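Local structure of 2-keto-3-deoxygluconate kinase (Thermotoga maritima, 2AFB) at residues A91-E103 with V113-A125. The protein probably catalyses the ATP-dependent phosphorylation of 2-keto-3-deoxygluconate, as a pfkB-family carbohydrate kinase of the ribokinase clan. Sequence-based numbering, arbitrary orientation.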
# COMPACT_ATOMS: atom_id res chain seq x y z
N ALA A 91 32.52 2.26 11.02
CA ALA A 91 32.85 3.60 11.51
C ALA A 91 31.65 4.50 11.35
O ALA A 91 30.89 4.33 10.41
CB ALA A 91 34.06 4.14 10.76
N ARG A 92 31.45 5.44 12.28
CA ARG A 92 30.35 6.40 12.21
C ARG A 92 30.83 7.85 12.13
O ARG A 92 31.77 8.27 12.84
CB ARG A 92 29.40 6.21 13.41
CG ARG A 92 28.92 4.78 13.64
CD ARG A 92 28.15 4.16 12.44
NE ARG A 92 26.96 4.91 12.12
CZ ARG A 92 25.74 4.66 12.57
NH1 ARG A 92 25.47 3.60 13.32
NH2 ARG A 92 24.73 5.48 12.23
N GLY A 93 30.23 8.63 11.24
CA GLY A 93 30.70 9.97 11.02
C GLY A 93 30.35 10.41 9.63
O GLY A 93 29.72 9.69 8.88
N GLY A 94 30.77 11.62 9.28
CA GLY A 94 30.44 12.21 7.98
C GLY A 94 29.02 12.75 7.92
O GLY A 94 28.27 12.69 8.90
N ASN A 95 28.63 13.15 6.71
CA ASN A 95 27.46 13.99 6.48
C ASN A 95 26.21 13.37 5.95
O ASN A 95 25.13 13.82 6.27
CB ASN A 95 27.89 15.16 5.59
CG ASN A 95 28.90 15.99 6.27
OD1 ASN A 95 28.74 16.31 7.45
ND2 ASN A 95 30.01 16.23 5.59
N ARG A 96 26.35 12.34 5.11
CA ARG A 96 25.21 11.71 4.48
C ARG A 96 25.53 10.26 4.15
O ARG A 96 26.71 9.86 4.07
CB ARG A 96 24.82 12.41 3.17
CG ARG A 96 25.80 12.21 1.99
CD ARG A 96 25.50 13.17 0.84
NE ARG A 96 24.23 12.87 0.19
CZ ARG A 96 24.07 11.96 -0.76
NH1 ARG A 96 25.10 11.26 -1.24
NH2 ARG A 96 22.88 11.76 -1.26
N ILE A 97 24.47 9.49 3.96
CA ILE A 97 24.51 8.19 3.32
C ILE A 97 24.33 8.34 1.83
O ILE A 97 23.64 9.23 1.36
CB ILE A 97 23.47 7.22 3.86
CG1 ILE A 97 23.88 5.76 3.58
CG2 ILE A 97 22.06 7.51 3.31
CD1 ILE A 97 22.89 4.68 4.11
N GLY A 98 25.03 7.52 1.07
CA GLY A 98 24.83 7.46 -0.36
C GLY A 98 23.50 6.83 -0.68
O GLY A 98 22.96 6.05 0.12
N ILE A 99 22.96 7.21 -1.83
CA ILE A 99 21.67 6.77 -2.28
C ILE A 99 21.72 6.35 -3.74
O ILE A 99 22.43 6.96 -4.54
CB ILE A 99 20.61 7.94 -2.22
CG1 ILE A 99 20.53 8.53 -0.82
CG2 ILE A 99 19.29 7.41 -2.73
CD1 ILE A 99 19.59 9.76 -0.72
N TYR A 100 20.92 5.35 -4.10
CA TYR A 100 20.57 5.18 -5.48
C TYR A 100 19.13 4.90 -5.70
O TYR A 100 18.48 4.25 -4.88
CB TYR A 100 21.44 4.15 -6.18
CG TYR A 100 21.25 2.68 -5.92
CD1 TYR A 100 21.65 2.09 -4.72
CD2 TYR A 100 20.73 1.85 -6.91
CE1 TYR A 100 21.55 0.71 -4.51
CE2 TYR A 100 20.64 0.46 -6.73
CZ TYR A 100 21.05 -0.11 -5.54
OH TYR A 100 20.92 -1.48 -5.34
N PHE A 101 18.63 5.46 -6.81
CA PHE A 101 17.25 5.25 -7.23
C PHE A 101 17.28 4.20 -8.31
O PHE A 101 18.07 4.29 -9.23
CB PHE A 101 16.64 6.51 -7.79
CG PHE A 101 16.62 7.66 -6.82
CD1 PHE A 101 17.74 8.37 -6.58
CD2 PHE A 101 15.45 8.01 -6.13
CE1 PHE A 101 17.75 9.43 -5.68
CE2 PHE A 101 15.46 9.07 -5.23
CZ PHE A 101 16.62 9.77 -5.00
N LEU A 102 16.42 3.23 -8.21
CA LEU A 102 16.38 2.16 -9.18
C LEU A 102 14.98 1.98 -9.75
O LEU A 102 14.01 1.80 -8.99
CB LEU A 102 16.81 0.86 -8.50
CG LEU A 102 16.54 -0.39 -9.35
CD1 LEU A 102 17.60 -0.46 -10.42
CD2 LEU A 102 16.61 -1.67 -8.43
N GLU A 103 14.89 2.03 -11.08
CA GLU A 103 13.69 1.69 -11.82
C GLU A 103 13.90 0.31 -12.30
O GLU A 103 14.82 0.05 -13.07
CB GLU A 103 13.47 2.55 -13.04
CG GLU A 103 13.10 3.99 -12.77
CD GLU A 103 12.91 4.82 -14.06
OE1 GLU A 103 13.50 4.44 -15.13
OE2 GLU A 103 12.21 5.85 -14.00
N VAL A 113 19.29 3.16 -13.24
CA VAL A 113 19.80 3.62 -11.97
C VAL A 113 20.12 5.10 -12.11
O VAL A 113 20.77 5.51 -13.04
CB VAL A 113 21.08 2.87 -11.51
CG1 VAL A 113 21.45 3.33 -10.07
CG2 VAL A 113 20.89 1.35 -11.50
N VAL A 114 19.63 5.89 -11.18
CA VAL A 114 20.12 7.21 -10.94
C VAL A 114 20.94 7.20 -9.63
O VAL A 114 20.39 7.06 -8.56
CB VAL A 114 18.95 8.17 -10.78
CG1 VAL A 114 19.45 9.55 -10.52
CG2 VAL A 114 18.03 8.15 -12.02
N TYR A 115 22.24 7.41 -9.71
CA TYR A 115 23.06 7.46 -8.50
C TYR A 115 23.06 8.84 -7.82
O TYR A 115 23.12 9.88 -8.48
CB TYR A 115 24.54 7.10 -8.82
CG TYR A 115 24.69 5.64 -9.12
CD1 TYR A 115 24.63 4.68 -8.10
CD2 TYR A 115 24.78 5.20 -10.44
CE1 TYR A 115 24.71 3.34 -8.37
CE2 TYR A 115 24.85 3.84 -10.73
CZ TYR A 115 24.83 2.92 -9.69
OH TYR A 115 24.92 1.58 -9.98
N ASP A 116 23.12 8.81 -6.49
CA ASP A 116 23.27 10.00 -5.64
C ASP A 116 24.14 9.65 -4.44
O ASP A 116 23.69 9.64 -3.28
CB ASP A 116 21.88 10.42 -5.23
CG ASP A 116 21.84 11.79 -4.58
OD1 ASP A 116 22.82 12.57 -4.72
OD2 ASP A 116 20.83 12.05 -3.89
N ARG A 117 25.38 9.22 -4.75
CA ARG A 117 26.29 8.64 -3.78
C ARG A 117 27.44 9.59 -3.46
O ARG A 117 28.15 9.41 -2.49
CB ARG A 117 26.79 7.26 -4.28
CG ARG A 117 27.68 7.31 -5.55
CD ARG A 117 27.98 5.92 -6.19
NE ARG A 117 28.29 4.93 -5.18
CZ ARG A 117 28.40 3.62 -5.42
NH1 ARG A 117 28.27 3.17 -6.68
NH2 ARG A 117 28.62 2.78 -4.40
N ALA A 118 27.59 10.64 -4.23
CA ALA A 118 28.73 11.53 -4.02
C ALA A 118 28.70 12.19 -2.65
O ALA A 118 27.67 12.49 -2.11
CB ALA A 118 28.78 12.56 -5.10
N HIS A 119 29.87 12.34 -2.06
CA HIS A 119 30.04 13.03 -0.79
C HIS A 119 29.46 12.25 0.38
O HIS A 119 29.26 12.81 1.44
CB HIS A 119 29.46 14.46 -0.84
CG HIS A 119 29.85 15.23 -2.06
ND1 HIS A 119 31.15 15.66 -2.28
CD2 HIS A 119 29.12 15.65 -3.12
CE1 HIS A 119 31.20 16.30 -3.43
NE2 HIS A 119 29.98 16.32 -3.96
N SER A 120 29.24 10.96 0.18
CA SER A 120 28.83 10.05 1.24
C SER A 120 29.94 9.93 2.27
O SER A 120 31.12 10.17 1.97
CB SER A 120 28.54 8.63 0.67
OG SER A 120 29.75 8.02 0.17
N ALA A 121 29.54 9.51 3.48
CA ALA A 121 30.46 9.37 4.58
C ALA A 121 31.64 8.42 4.22
O ALA A 121 32.78 8.68 4.55
CB ALA A 121 29.69 8.88 5.83
N ILE A 122 31.35 7.33 3.53
CA ILE A 122 32.43 6.40 3.16
C ILE A 122 33.34 7.03 2.11
O ILE A 122 34.56 6.84 2.17
CB ILE A 122 31.89 4.99 2.71
CG1 ILE A 122 33.01 4.02 2.33
CG2 ILE A 122 30.95 5.09 1.50
CD1 ILE A 122 33.80 3.54 3.48
N SER A 123 32.77 7.78 1.17
CA SER A 123 33.54 8.40 0.09
C SER A 123 34.61 9.33 0.65
O SER A 123 35.68 9.39 0.10
CB SER A 123 32.66 9.13 -0.93
OG SER A 123 32.21 10.38 -0.48
N GLU A 124 34.30 9.96 1.78
CA GLU A 124 35.15 10.91 2.46
C GLU A 124 35.88 10.27 3.66
O GLU A 124 36.50 10.97 4.48
CB GLU A 124 34.25 12.07 2.97
CG GLU A 124 33.50 12.74 1.83
CD GLU A 124 32.82 14.03 2.22
OE1 GLU A 124 32.53 14.19 3.44
OE2 GLU A 124 32.57 14.88 1.32
N ALA A 125 35.82 8.95 3.77
CA ALA A 125 36.53 8.27 4.87
C ALA A 125 38.07 8.45 4.78
O ALA A 125 38.66 8.60 3.69
CB ALA A 125 36.17 6.82 4.95
O HOH W 1 30.08 12.74 4.25
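Arg-96 grips the backbone carbonyl of Asp-116 end-on at the mouth of an antiparallel beta hairpin, strands 99-103 and 112-116, in the smaller sheet of this ribokinase-like fold. NH1 and NH2 of Arg-96 each lie 3.0 Å from Asp-116 O, which sits in the guanidinium plane and also accepts from Ile-99 N. A bend at chi3 (-68°) swings the guanidinium over to Asp-116, where NH2 forms a salt bridge to Asp-116 OD2 (3.3 Å), the guanidinium and carboxylate planes 41° apart. Both charges also pair with Asp-116 and Arg-96 of a second subunit, so the cluster straddles an interface. A leucine in place of Arg-96 would probably leave Asp-116 O with only Ile-99 N among these donors and both subunits' carboxylates short of a counter-charge. Further along, Ala-121 N bonds Arg-96 O (2.9 Å), and one water joins Asn-95 N, His-119 O and Glu-124 OE1. In the strands, Phe-101 and Val-114 exchange two backbone bonds. On the Tyr-100 and Tyr-115 side the two rings, planes 27° apart, barely overlap; Tyr-100 OH hydrogen-bonds to Asp-328, while Tyr-100 CD2 rests against Val-113 CG1 at 3.6 Å.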